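Local coordinates for cleavage stimulation factor 77 (Encephalitozoon cuniculi, PDB 2UY1), which probably takes part in processing the 3' ends of messenger RNA precursors in the nucleus, as a helical-repeat scaffold thought to associate with mRNA, at residues G334-P339 with L365-E370; G263-K268 with D286-N291; S35-C40 with L47-L52; E303-L308 with I323-I328. All coordinates share one frame; numbering follows the deposited sequence.

From the N terminus the four contacts follow in series, none nested in or crossing another. Contact 3 comes first, joining helices 30-40 and 47-57 and closing a six-residue loop without helix or strand. Much later, contact 2 closes a span of 17 residues between helices 260-269 and 282-300, contact 4 one of 14 between helices 302-311 and 319-333, and contact 1 one of 25, mostly helix, between helices 337-349 and 354-367. Contacts 2, 4 and 1 form a continuous run: Tyr324 of contact 4 touches Ile290 of contact 2, and Ala326 touches Pro339 of contact 1. Contact 3 lies across the chain's centre from contacts 1 and 4, its centre about 63 Å from that of contact 1.

Contact 1. Residues G334-P339 with L365-E370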
loop_
_atom_site.group_PDB
_atom_site.type_symbol
_atom_site.label_atom_id
_atom_site.label_comp_id
_atom_site.label_asym_id
_atom_site.label_seq_id
_atom_site.Cartn_x
_atom_site.Cartn_y
_atom_site.Cartn_z
ATOM N N GLY B 334 -22.611 0.042 -18.995
ATOM C CA GLY B 334 -23.085 -0.944 -17.991
ATOM C C GLY B 334 -23.099 -2.428 -18.380
ATOM O O GLY B 334 -23.478 -3.310 -17.567
ATOM N N SER B 335 -22.684 -2.737 -19.588
ATOM C CA SER B 335 -22.477 -4.151 -19.977
ATOM C C SER B 335 -21.386 -4.801 -19.104
ATOM O O SER B 335 -20.318 -4.200 -18.891
ATOM C CB SER B 335 -22.013 -4.238 -21.430
ATOM O OG SER B 335 -22.154 -5.562 -21.975
ATOM N N ARG B 336 -21.641 -6.027 -18.654
ATOM C CA ARG B 336 -20.631 -6.883 -18.061
ATOM C C ARG B 336 -19.995 -7.747 -19.148
ATOM O O ARG B 336 -18.815 -8.027 -19.100
ATOM C CB ARG B 336 -21.256 -7.794 -17.005
ATOM C CG ARG B 336 -21.746 -7.027 -15.792
ATOM C CD ARG B 336 -22.085 -7.978 -14.671
ATOM N NE ARG B 336 -22.322 -7.199 -13.466
ATOM C CZ ARG B 336 -22.722 -7.733 -12.328
ATOM N NH1 ARG B 336 -22.883 -9.045 -12.242
ATOM N NH2 ARG B 336 -22.897 -6.959 -11.282
ATOM N N ALA B 337 -20.793 -8.178 -20.127
ATOM C CA ALA B 337 -20.281 -9.060 -21.205
ATOM C C ALA B 337 -19.130 -8.490 -22.012
ATOM O O ALA B 337 -18.108 -9.156 -22.248
ATOM C CB ALA B 337 -21.430 -9.487 -22.137
ATOM N N THR B 338 -19.299 -7.268 -22.468
ATOM C CA THR B 338 -18.367 -6.671 -23.393
ATOM C C THR B 338 -17.000 -6.471 -22.779
ATOM O O THR B 338 -16.054 -6.865 -23.419
ATOM C CB THR B 338 -18.926 -5.338 -23.981
ATOM O OG1 THR B 338 -20.012 -5.670 -24.861
ATOM C CG2 THR B 338 -17.803 -4.489 -24.751
ATOM N N PRO B 339 -16.903 -5.834 -21.551
ATOM C CA PRO B 339 -15.553 -5.763 -20.906
ATOM C C PRO B 339 -14.917 -7.124 -20.653
ATOM O O PRO B 339 -13.698 -7.245 -20.779
ATOM C CB PRO B 339 -15.771 -4.972 -19.598
ATOM C CG PRO B 339 -17.239 -4.842 -19.400
ATOM C CD PRO B 339 -17.937 -5.152 -20.748
ATOM N N LEU B 365 -14.331 -8.986 -9.686
ATOM C CA LEU B 365 -14.767 -9.138 -8.300
ATOM C C LEU B 365 -15.402 -7.801 -7.807
ATOM O O LEU B 365 -16.463 -7.803 -7.142
ATOM C CB LEU B 365 -13.555 -9.568 -7.458
ATOM C CG LEU B 365 -13.753 -10.140 -6.066
ATOM C CD1 LEU B 365 -14.275 -11.517 -6.207
ATOM C CD2 LEU B 365 -12.369 -10.033 -5.349
ATOM N N ARG B 366 -14.828 -6.668 -8.208
ATOM C CA ARG B 366 -15.329 -5.374 -7.693
ATOM C C ARG B 366 -16.681 -4.935 -8.196
ATOM O O ARG B 366 -17.444 -4.316 -7.466
ATOM C CB ARG B 366 -14.354 -4.226 -7.861
ATOM C CG ARG B 366 -14.396 -3.513 -9.169
ATOM C CD ARG B 366 -13.591 -2.162 -9.105
ATOM N NE ARG B 366 -12.181 -2.399 -8.736
ATOM C CZ ARG B 366 -11.175 -2.539 -9.613
ATOM N NH1 ARG B 366 -11.429 -2.436 -10.936
ATOM N NH2 ARG B 366 -9.910 -2.763 -9.159
ATOM N N ILE B 367 -16.980 -5.233 -9.443
ATOM C CA ILE B 367 -18.330 -4.929 -9.976
ATOM C C ILE B 367 -19.405 -5.948 -9.580
ATOM O O ILE B 367 -20.630 -5.720 -9.819
ATOM C CB ILE B 367 -18.309 -4.820 -11.474
ATOM C CG1 ILE B 367 -17.933 -6.182 -12.092
ATOM C CG2 ILE B 367 -17.349 -3.655 -11.887
ATOM C CD1 ILE B 367 -18.594 -6.463 -13.468
ATOM N N GLY B 368 -18.976 -7.069 -9.036
ATOM C CA GLY B 368 -19.914 -7.990 -8.433
ATOM C C GLY B 368 -20.243 -9.172 -9.333
ATOM O O GLY B 368 -21.215 -9.894 -9.093
ATOM N N ASP B 369 -19.412 -9.393 -10.343
ATOM C CA ASP B 369 -19.605 -10.494 -11.300
ATOM C C ASP B 369 -18.859 -11.720 -10.763
ATOM O O ASP B 369 -17.802 -12.118 -11.303
ATOM C CB ASP B 369 -19.100 -10.067 -12.675
ATOM C CG ASP B 369 -19.525 -10.979 -13.765
ATOM O OD1 ASP B 369 -20.683 -11.434 -13.765
ATOM O OD2 ASP B 369 -18.731 -11.195 -14.687
ATOM N N GLU B 370 -19.429 -12.292 -9.682
ATOM C CA GLU B 370 -18.843 -13.355 -8.889
ATOM C C GLU B 370 -18.471 -14.668 -9.581
ATOM O O GLU B 370 -17.338 -15.169 -9.443
ATOM C CB GLU B 370 -19.730 -13.640 -7.673
ATOM C CG GLU B 370 -19.110 -14.639 -6.740
ATOM C CD GLU B 370 -19.937 -14.814 -5.502
ATOM O OE1 GLU B 370 -20.028 -13.844 -4.699
ATOM O OE2 GLU B 370 -20.515 -15.893 -5.374
HETATM O O HOH W 1 -23.841 -7.853 -9.034
#
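Arg336 reaches from near the start of helix 337-349 across to the Schellman motif that ends helix 354-367, passing alongside Ile367 and Asp369. Both helices belong to the all-helical, TPR-like array of the Suf family, and this one arginine carries nearly all of the contact. The tighter part is its aliphatic shaft, extended from CG to NE, which slides past the branched side chain coming the other way: Ile367 CD1 lies 4.0 Å from Arg336 CG and 3.8 Å from Arg336 NE. Ile367, which is buried, also packs on Tyr330 of helix 319-333.

The polar end is looser and carries a water, though an aromatic side chain of another protein chain also packs on Arg336. Arg336 NH1 forms a salt bridge with Asp369 OD1 at 3.6 Å, but the guanidinium and carboxylate planes are turned 57° apart, a poor match for paired bonds, and Asp369 OD2 is held by Asn372. The backbone N of Asp369 lies over one guanidinium face, toward its rim. Arg336 NH2 comes within 3.0 Å of Ile367 O at an angle too poor for a hydrogen bond; that carbonyl instead accepts from an aromatic side chain of another protein chain. A water lies in the guanidinium plane at its edge, accepting from Arg336 NH2 at 2.6 Å and donating weakly to Gly368 O at 3.3 Å.

Contact 2. Residues G263-K268 with D286-N291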
loop_
_atom_site.group_PDB
_atom_site.type_symbol
_atom_site.label_atom_id
_atom_site.label_comp_id
_atom_site.label_asym_id
_atom_site.label_seq_id
_atom_site.Cartn_x
_atom_site.Cartn_y
_atom_site.Cartn_z
ATOM N N GLY B 263 -1.924 10.346 -35.027
ATOM C CA GLY B 263 -1.265 9.605 -36.118
ATOM C C GLY B 263 0.144 10.104 -36.321
ATOM O O GLY B 263 1.055 9.312 -36.541
ATOM N N ASP B 264 0.328 11.425 -36.304
ATOM C CA ASP B 264 1.652 12.024 -36.549
ATOM C C ASP B 264 2.682 11.581 -35.511
ATOM O O ASP B 264 3.819 11.250 -35.845
ATOM C CB ASP B 264 1.597 13.563 -36.562
ATOM C CG ASP B 264 0.895 14.141 -37.808
ATOM O OD1 ASP B 264 0.422 13.384 -38.727
ATOM O OD2 ASP B 264 0.807 15.389 -37.832
ATOM N N LEU B 265 2.288 11.625 -34.241
ATOM C CA LEU B 265 3.151 11.142 -33.149
ATOM C C LEU B 265 3.389 9.630 -33.138
ATOM O O LEU B 265 4.413 9.166 -32.674
ATOM C CB LEU B 265 2.615 11.625 -31.793
ATOM C CG LEU B 265 3.553 12.633 -31.118
ATOM C CD1 LEU B 265 4.148 13.589 -32.121
ATOM C CD2 LEU B 265 2.862 13.360 -29.975
ATOM N N LYS B 266 2.436 8.868 -33.621
ATOM C CA LYS B 266 2.639 7.454 -33.788
ATOM C C LYS B 266 3.765 7.218 -34.789
ATOM O O LYS B 266 4.750 6.595 -34.454
ATOM C CB LYS B 266 1.347 6.742 -34.211
ATOM C CG LYS B 266 1.571 5.299 -34.688
ATOM C CD LYS B 266 0.307 4.683 -35.344
ATOM C CE LYS B 266 -0.028 5.263 -36.738
ATOM N NZ LYS B 266 -1.353 4.685 -37.163
ATOM N N ARG B 267 3.639 7.798 -35.986
ATOM C CA ARG B 267 4.676 7.684 -37.037
ATOM C C ARG B 267 6.080 8.087 -36.557
ATOM O O ARG B 267 7.059 7.415 -36.910
ATOM C CB ARG B 267 4.279 8.478 -38.280
ATOM C CG ARG B 267 3.000 7.966 -38.912
ATOM C CD ARG B 267 2.659 8.661 -40.213
ATOM N NE ARG B 267 1.905 9.892 -39.983
ATOM C CZ ARG B 267 0.593 9.937 -39.765
ATOM N NH1 ARG B 267 -0.137 8.819 -39.757
ATOM N NH2 ARG B 267 0.014 11.122 -39.565
ATOM N N LYS B 268 6.157 9.153 -35.744
ATOM C CA LYS B 268 7.421 9.701 -35.208
ATOM C C LYS B 268 8.096 8.703 -34.286
ATOM O O LYS B 268 9.227 8.306 -34.536
ATOM C CB LYS B 268 7.220 11.069 -34.537
ATOM C CG LYS B 268 8.093 11.341 -33.286
ATOM C CD LYS B 268 7.844 12.742 -32.670
ATOM C CE LYS B 268 8.400 12.901 -31.234
ATOM N NZ LYS B 268 9.904 12.765 -31.020
ATOM N N ASP B 286 1.182 3.098 -26.852
ATOM C CA ASP B 286 -0.015 2.703 -26.108
ATOM C C ASP B 286 -0.659 3.943 -25.520
ATOM O O ASP B 286 -1.847 4.050 -25.598
ATOM C CB ASP B 286 0.293 1.709 -24.998
ATOM C CG ASP B 286 0.546 0.276 -25.515
ATOM O OD1 ASP B 286 0.067 -0.101 -26.622
ATOM O OD2 ASP B 286 1.206 -0.487 -24.758
ATOM N N LEU B 287 0.118 4.883 -24.945
ATOM C CA LEU B 287 -0.516 6.108 -24.439
ATOM C C LEU B 287 -1.126 7.000 -25.521
ATOM O O LEU B 287 -2.084 7.740 -25.247
ATOM C CB LEU B 287 0.382 6.905 -23.494
ATOM C CG LEU B 287 -0.319 7.649 -22.331
ATOM C CD1 LEU B 287 -1.297 6.823 -21.447
ATOM C CD2 LEU B 287 0.726 8.258 -21.479
ATOM N N LEU B 288 -0.615 6.914 -26.754
ATOM C CA LEU B 288 -1.216 7.643 -27.865
ATOM C C LEU B 288 -2.556 7.040 -28.251
ATOM O O LEU B 288 -3.520 7.765 -28.474
ATOM C CB LEU B 288 -0.293 7.619 -29.109
ATOM C CG LEU B 288 0.909 8.530 -29.041
ATOM C CD1 LEU B 288 1.846 8.137 -30.177
ATOM C CD2 LEU B 288 0.409 9.958 -29.097
ATOM N N ARG B 289 -2.602 5.712 -28.329
ATOM C CA ARG B 289 -3.813 4.995 -28.678
ATOM C C ARG B 289 -4.948 5.244 -27.731
ATOM O O ARG B 289 -6.068 5.553 -28.139
ATOM C CB ARG B 289 -3.531 3.505 -28.705
ATOM C CG ARG B 289 -2.739 3.074 -29.903
ATOM C CD ARG B 289 -2.351 1.617 -29.780
ATOM N NE ARG B 289 -0.918 1.411 -29.970
ATOM C CZ ARG B 289 -0.368 0.612 -30.885
ATOM N NH1 ARG B 289 -1.129 -0.070 -31.728
ATOM N NH2 ARG B 289 0.957 0.498 -30.959
ATOM N N ILE B 290 -4.653 5.108 -26.442
ATOM C CA ILE B 290 -5.594 5.381 -25.403
ATOM C C ILE B 290 -6.125 6.836 -25.537
ATOM O O ILE B 290 -7.326 7.067 -25.521
ATOM C CB ILE B 290 -4.925 5.075 -23.997
ATOM C CG1 ILE B 290 -5.029 3.580 -23.702
ATOM C CG2 ILE B 290 -5.554 5.983 -22.874
ATOM C CD1 ILE B 290 -4.018 3.114 -22.602
ATOM N N ASN B 291 -5.221 7.798 -25.708
ATOM C CA ASN B 291 -5.601 9.198 -25.783
ATOM C C ASN B 291 -6.340 9.608 -27.053
ATOM O O ASN B 291 -7.226 10.481 -27.027
ATOM C CB ASN B 291 -4.433 10.110 -25.385
ATOM C CG ASN B 291 -4.348 10.272 -23.811
ATOM O OD1 ASN B 291 -5.215 10.870 -23.194
ATOM N ND2 ASN B 291 -3.347 9.684 -23.215
#
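Leu288 presses both its methyl groups against the backbone and CB of Leu265, where helix 260-269 lies beside helix 282-300 in the all-helical array of the Suf family. Its CG is anti to the carbonyl carbon (chi1 -75°), and an extended second torsion presents the forked end to the other helix. Leu288 CD1 lies mainly on the main chain, 3.7 Å from Leu265 C and 3.6 Å from Lys266 N, but also reaches Leu265 CB. Leu288 CD2 meets that same CB, at 3.9 Å from Leu265 CB, and comes as close to no other atom of the first segment.

Leu265 has an unusual first torsion (chi1 -113°), well away from a staggered value, and contributes its CB to the contact rather than its methyls; it also touches Ser249 of helix 247-255. Lys266 joins at the margin through its CB, 4.3 Å from Leu288 CD1, while the rest of the chain leads away and packs on Glu315. On the second helix Leu288 packs on Leu250 as well, so helix 247-255 lines the same junction.

Across the two segments the contact rests on van der Waals packing, with no polar bond between them. Such packing is non-directional: it depends on the fit of one leucine fork against a helix backbone, a fit shared with Leu250.

Contact 3. Residues S35-C40 with L47-L52; sequences SLFGRC and LDLWML
Phe37 brings CE1 and CZ of its ring up to Leu49, so that one aromatic side chain spans most of the distance between helix 30-40 and helix 47-57, two consecutive helices of the all-helical, TPR-like Suf-family array. The backbones stay well apart at this level, the nearest pair of CA atoms, those of Phe37 and Leu49, being 8.9 Å from each other; side chains fill the interval. Phe37 has the most surface buried. Its CG is anti to the carbonyl carbon (chi1 -80°), and from there the ring projects across to the second helix.

Leu49, next in buried surface, answers with a side chain that slides past the ring in the opposite direction. With CG anti to the backbone N (chi1 -179°), it brings Leu49 CD1 to 3.5 Å from Phe37 CE1. The same ring carbon, Phe37 CE1, also lies 3.5 Å from Leu49 O, so the residue meets the ring through both a methyl and its main chain, the oxygen approaching obliquely.

Leu52, one turn further along, takes part mainly through its backbone: Leu52 C is 4.1 Å from Phe37 CZ, while the end of its side chain leads away from helix 30-40. The contact is buried, and its side-chain part is apolar. Tyr53, also of helix 47-57, meets the Phe37 ring edge to face.

Other helices close round it. Leu52 rests on Met18 and Arg22 of helix 14-26, which also receives Leu36 at His20; beside Leu49 in the first turns of helix 47-57, Trp50 packs edge to face with Phe78 of helix 69-78.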
loop_
_atom_site.group_PDB
_atom_site.type_symbol
_atom_site.label_atom_id
_atom_site.label_comp_id
_atom_site.label_asym_id
_atom_site.label_seq_id
_atom_site.Cartn_x
_atom_site.Cartn_y
_atom_site.Cartn_z
ATOM N N SER B 35 17.720 43.341 -39.457
ATOM C CA SER B 35 16.771 42.242 -39.807
ATOM C C SER B 35 16.431 41.376 -38.580
ATOM O O SER B 35 15.325 40.813 -38.491
ATOM C CB SER B 35 17.343 41.307 -40.895
ATOM O OG SER B 35 18.060 41.994 -41.925
ATOM N N LEU B 36 17.407 41.242 -37.667
ATOM C CA LEU B 36 17.264 40.383 -36.492
ATOM C C LEU B 36 16.248 40.988 -35.525
ATOM O O LEU B 36 15.347 40.300 -35.050
ATOM C CB LEU B 36 18.595 40.181 -35.770
ATOM C CG LEU B 36 18.468 39.331 -34.475
ATOM C CD1 LEU B 36 19.605 38.330 -34.298
ATOM C CD2 LEU B 36 18.260 40.165 -33.191
ATOM N N PHE B 37 16.446 42.273 -35.225
ATOM C CA PHE B 37 15.518 43.052 -34.437
ATOM C C PHE B 37 14.154 43.109 -35.131
ATOM O O PHE B 37 13.118 42.784 -34.529
ATOM C CB PHE B 37 16.077 44.451 -34.211
ATOM C CG PHE B 37 17.117 44.541 -33.102
ATOM C CD1 PHE B 37 16.974 43.827 -31.915
ATOM C CD2 PHE B 37 18.238 45.372 -33.248
ATOM C CE1 PHE B 37 17.922 43.938 -30.911
ATOM C CE2 PHE B 37 19.198 45.479 -32.239
ATOM C CZ PHE B 37 19.029 44.769 -31.071
ATOM N N GLY B 38 14.169 43.476 -36.411
ATOM C CA GLY B 38 13.000 43.379 -37.281
ATOM C C GLY B 38 12.155 42.153 -37.040
ATOM O O GLY B 38 10.938 42.260 -36.852
ATOM N N ARG B 39 12.798 40.989 -37.025
ATOM C CA ARG B 39 12.122 39.690 -36.787
ATOM C C ARG B 39 11.853 39.316 -35.315
ATOM O O ARG B 39 10.851 38.658 -35.033
ATOM C CB ARG B 39 12.904 38.541 -37.453
ATOM C CG ARG B 39 12.859 38.553 -38.996
ATOM C CD ARG B 39 13.856 37.555 -39.642
ATOM N NE ARG B 39 13.348 36.179 -39.648
ATOM C CZ ARG B 39 14.065 35.079 -39.917
ATOM N NH1 ARG B 39 15.365 35.140 -40.219
ATOM N NH2 ARG B 39 13.459 33.897 -39.883
ATOM N N CYS B 40 12.726 39.721 -34.390
ATOM C CA CYS B 40 12.741 39.150 -33.020
ATOM C C CYS B 40 12.383 40.065 -31.866
ATOM O O CYS B 40 12.007 39.559 -30.793
ATOM C CB CYS B 40 14.111 38.529 -32.692
ATOM S SG CYS B 40 14.555 37.185 -33.776
ATOM N N LEU B 47 14.898 41.530 -21.529
ATOM C CA LEU B 47 15.247 42.975 -21.377
ATOM C C LEU B 47 16.636 43.385 -21.930
ATOM O O LEU B 47 16.758 44.368 -22.686
ATOM C CB LEU B 47 15.052 43.468 -19.944
ATOM C CG LEU B 47 15.062 45.005 -19.789
ATOM C CD1 LEU B 47 14.119 45.719 -20.819
ATOM C CD2 LEU B 47 14.755 45.453 -18.351
ATOM N N ASP B 48 17.683 42.709 -21.506
ATOM C CA ASP B 48 18.904 42.615 -22.265
ATOM C C ASP B 48 18.386 42.404 -23.650
ATOM O O ASP B 48 17.570 41.590 -23.800
ATOM C CB ASP B 48 19.647 41.361 -21.846
ATOM C CG ASP B 48 20.007 41.339 -20.390
ATOM O OD1 ASP B 48 20.539 42.320 -19.894
ATOM O OD2 ASP B 48 19.817 40.317 -19.739
ATOM N N LEU B 49 18.823 43.118 -24.658
ATOM C CA LEU B 49 18.284 42.884 -26.002
ATOM C C LEU B 49 17.428 43.993 -26.491
ATOM O O LEU B 49 17.708 44.575 -27.500
ATOM C CB LEU B 49 17.464 41.619 -26.079
ATOM C CG LEU B 49 16.822 41.133 -27.352
ATOM C CD1 LEU B 49 17.633 41.378 -28.574
ATOM C CD2 LEU B 49 16.600 39.743 -27.196
ATOM N N TRP B 50 16.347 44.242 -25.777
ATOM C CA TRP B 50 15.755 45.548 -25.770
ATOM C C TRP B 50 16.804 46.561 -25.384
ATOM O O TRP B 50 16.998 47.508 -26.051
ATOM C CB TRP B 50 14.502 45.588 -24.891
ATOM C CG TRP B 50 13.326 44.907 -25.520
ATOM C CD1 TRP B 50 13.080 43.600 -25.537
ATOM C CD2 TRP B 50 12.258 45.521 -26.233
ATOM N NE1 TRP B 50 11.953 43.338 -26.214
ATOM C CE2 TRP B 50 11.405 44.511 -26.634
ATOM C CE3 TRP B 50 11.943 46.827 -26.565
ATOM C CZ2 TRP B 50 10.260 44.760 -27.361
ATOM C CZ3 TRP B 50 10.822 47.072 -27.274
ATOM C CH2 TRP B 50 9.993 46.052 -27.673
ATOM N N MET B 51 17.525 46.305 -24.338
ATOM C CA MET B 51 18.554 47.253 -23.914
ATOM C C MET B 51 19.666 47.423 -24.955
ATOM O O MET B 51 20.235 48.498 -25.110
ATOM C CB MET B 51 19.132 46.837 -22.566
ATOM C CG MET B 51 18.145 46.973 -21.419
ATOM S SD MET B 51 17.267 48.559 -21.379
ATOM C CE MET B 51 16.647 48.464 -19.686
ATOM N N LEU B 52 19.961 46.350 -25.670
ATOM C CA LEU B 52 20.905 46.381 -26.769
ATOM C C LEU B 52 20.349 47.103 -27.988
ATOM O O LEU B 52 21.103 47.736 -28.746
ATOM C CB LEU B 52 21.329 44.945 -27.130
ATOM C CG LEU B 52 22.497 44.518 -26.231
ATOM C CD1 LEU B 52 22.390 43.029 -25.830
ATOM C CD2 LEU B 52 23.844 44.860 -26.911
#

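Contact 4. Residues E303-L308 with I323-I328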
loop_
_atom_site.group_PDB
_atom_site.type_symbol
_atom_site.label_atom_id
_atom_site.label_comp_id
_atom_site.label_asym_id
_atom_site.label_seq_id
_atom_site.Cartn_x
_atom_site.Cartn_y
_atom_site.Cartn_z
ATOM N N GLU B 303 -19.947 4.617 -30.931
ATOM C CA GLU B 303 -19.769 3.800 -32.137
ATOM C C GLU B 303 -18.445 4.101 -32.930
ATOM O O GLU B 303 -17.837 3.191 -33.365
ATOM C CB GLU B 303 -21.051 3.691 -32.986
ATOM C CG GLU B 303 -22.206 2.890 -32.277
ATOM C CD GLU B 303 -22.293 1.370 -32.611
ATOM O OE1 GLU B 303 -21.348 0.585 -32.320
ATOM O OE2 GLU B 303 -23.377 0.934 -33.125
ATOM N N LEU B 304 -17.965 5.343 -33.018
ATOM C CA LEU B 304 -16.667 5.633 -33.650
ATOM C C LEU B 304 -15.428 5.323 -32.792
ATOM O O LEU B 304 -14.359 4.931 -33.336
ATOM C CB LEU B 304 -16.597 7.097 -34.175
ATOM C CG LEU B 304 -17.152 7.364 -35.603
ATOM C CD1 LEU B 304 -17.265 8.819 -35.901
ATOM C CD2 LEU B 304 -16.291 6.690 -36.644
ATOM N N PHE B 305 -15.549 5.512 -31.461
ATOM C CA PHE B 305 -14.582 4.911 -30.462
ATOM C C PHE B 305 -14.367 3.417 -30.794
ATOM O O PHE B 305 -13.261 2.939 -30.890
ATOM C CB PHE B 305 -15.094 5.090 -28.993
ATOM C CG PHE B 305 -14.366 4.245 -27.965
ATOM C CD1 PHE B 305 -13.256 4.740 -27.299
ATOM C CD2 PHE B 305 -14.799 2.977 -27.675
ATOM C CE1 PHE B 305 -12.561 3.964 -26.393
ATOM C CE2 PHE B 305 -14.150 2.181 -26.733
ATOM C CZ PHE B 305 -13.031 2.664 -26.102
ATOM N N ARG B 306 -15.478 2.737 -31.005
ATOM C CA ARG B 306 -15.535 1.304 -31.252
ATOM C C ARG B 306 -14.917 0.894 -32.569
ATOM O O ARG B 306 -14.205 -0.107 -32.659
ATOM C CB ARG B 306 -16.994 0.870 -31.199
ATOM C CG ARG B 306 -17.392 0.514 -29.777
ATOM C CD ARG B 306 -18.787 0.088 -29.724
ATOM N NE ARG B 306 -19.276 0.113 -28.358
ATOM C CZ ARG B 306 -20.554 0.129 -28.035
ATOM N NH1 ARG B 306 -21.470 0.165 -28.972
ATOM N NH2 ARG B 306 -20.909 0.126 -26.772
ATOM N N LYS B 307 -15.157 1.712 -33.581
ATOM C CA LYS B 307 -14.520 1.547 -34.882
ATOM C C LYS B 307 -13.035 1.810 -34.854
ATOM O O LYS B 307 -12.284 1.084 -35.495
ATOM C CB LYS B 307 -15.183 2.466 -35.901
ATOM C CG LYS B 307 -14.409 2.672 -37.188
ATOM C CD LYS B 307 -15.364 3.194 -38.249
ATOM C CE LYS B 307 -14.871 2.875 -39.675
ATOM N NZ LYS B 307 -14.019 3.994 -40.122
ATOM N N LEU B 308 -12.582 2.844 -34.156
ATOM C CA LEU B 308 -11.121 3.099 -34.048
ATOM C C LEU B 308 -10.356 1.973 -33.305
ATOM O O LEU B 308 -9.229 1.626 -33.672
ATOM C CB LEU B 308 -10.854 4.449 -33.382
ATOM C CG LEU B 308 -9.376 4.773 -33.122
ATOM C CD1 LEU B 308 -8.615 4.858 -34.424
ATOM C CD2 LEU B 308 -9.133 6.044 -32.315
ATOM N N ILE B 323 -7.434 -2.940 -21.359
ATOM C CA ILE B 323 -7.964 -2.639 -20.035
ATOM C C ILE B 323 -8.684 -1.294 -20.049
ATOM O O ILE B 323 -9.762 -1.144 -19.485
ATOM C CB ILE B 323 -6.827 -2.565 -18.974
ATOM C CG1 ILE B 323 -5.986 -3.853 -18.904
ATOM C CG2 ILE B 323 -7.344 -2.097 -17.596
ATOM C CD1 ILE B 323 -4.743 -3.711 -17.939
ATOM N N TYR B 324 -8.081 -0.291 -20.698
ATOM C CA TYR B 324 -8.783 0.978 -20.864
ATOM C C TYR B 324 -10.112 0.843 -21.613
ATOM O O TYR B 324 -11.120 1.422 -21.198
ATOM C CB TYR B 324 -7.860 1.957 -21.555
ATOM C CG TYR B 324 -8.570 3.127 -22.118
ATOM C CD1 TYR B 324 -8.881 4.248 -21.325
ATOM C CD2 TYR B 324 -8.957 3.117 -23.461
ATOM C CE1 TYR B 324 -9.564 5.293 -21.883
ATOM C CE2 TYR B 324 -9.631 4.148 -24.022
ATOM C CZ TYR B 324 -9.920 5.234 -23.258
ATOM O OH TYR B 324 -10.591 6.265 -23.877
ATOM N N CYS B 325 -10.137 0.098 -22.720
ATOM C CA CYS B 325 -11.403 -0.068 -23.507
ATOM C C CYS B 325 -12.460 -0.824 -22.755
ATOM O O CYS B 325 -13.667 -0.606 -22.990
ATOM C CB CYS B 325 -11.182 -0.815 -24.833
ATOM S SG CYS B 325 -10.307 0.215 -26.051
ATOM N N ALA B 326 -12.028 -1.798 -21.948
ATOM C CA ALA B 326 -12.992 -2.587 -21.146
ATOM C C ALA B 326 -13.669 -1.691 -20.090
ATOM O O ALA B 326 -14.914 -1.752 -19.832
ATOM C CB ALA B 326 -12.302 -3.779 -20.515
ATOM N N PHE B 327 -12.853 -0.817 -19.507
ATOM C CA PHE B 327 -13.353 0.131 -18.526
ATOM C C PHE B 327 -14.257 1.183 -19.180
ATOM O O PHE B 327 -15.205 1.599 -18.617
ATOM C CB PHE B 327 -12.233 0.888 -17.852
ATOM C CG PHE B 327 -11.403 0.106 -16.841
ATOM C CD1 PHE B 327 -11.817 -1.102 -16.276
ATOM C CD2 PHE B 327 -10.217 0.702 -16.366
ATOM C CE1 PHE B 327 -11.041 -1.743 -15.303
ATOM C CE2 PHE B 327 -9.417 0.050 -15.385
ATOM C CZ PHE B 327 -9.813 -1.185 -14.885
ATOM N N ILE B 328 -13.892 1.741 -20.316
ATOM C CA ILE B 328 -14.878 2.620 -20.966
ATOM C C ILE B 328 -16.213 1.877 -21.242
ATOM O O ILE B 328 -17.256 2.485 -21.145
ATOM C CB ILE B 328 -14.409 3.099 -22.328
ATOM C CG1 ILE B 328 -13.126 3.953 -22.239
ATOM C CG2 ILE B 328 -15.573 3.772 -23.045
ATOM C CD1 ILE B 328 -13.189 5.116 -21.297
#
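Phe305 is the bump of this contact, and Tyr324, Cys325 and Ile328 form the hollow that takes it. Helices 302-311 and 319-333 run nearly antiparallel here, their short segments at a signed crossing angle of -160° and with axes 12.1 Å apart, a wide spacing bridged by the phenyl ring. CG of Phe305 stands anti to its own amide nitrogen (chi1 166°), and the ring goes in tip first. Its far corner, Phe305 CZ, is the deepest point, 3.7 Å from Cys325 SG and 4.0 Å from Ile328 CB.

Each wall of the hollow has its own character. Ile328 CG2 covers one face of the phenyl ring, near its rim; Ile328 also packs on an apolar side chain of another protein chain. Tyr324 stands at the edge, with Tyr324 CE2 3.8 Å from Phe305 CE1, and is itself backed by Ile328 CG1 over one of its faces. The thiol approaches obliquely in a sulfur-aromatic contact, Cys325 SG lying 4.8 Å from the centroid of the Phe305 ring.

Leu293 of helix 282-300 touches both Phe305 and Cys325 and so helps to line the pocket. At its border, Arg306 ties the pair together by a salt bridge to Glu329. Nearly antiparallel neighbouring helices with interlocked side chains are consistent with the HAT-repeat architecture, related to the TPR, of Suf-family proteins.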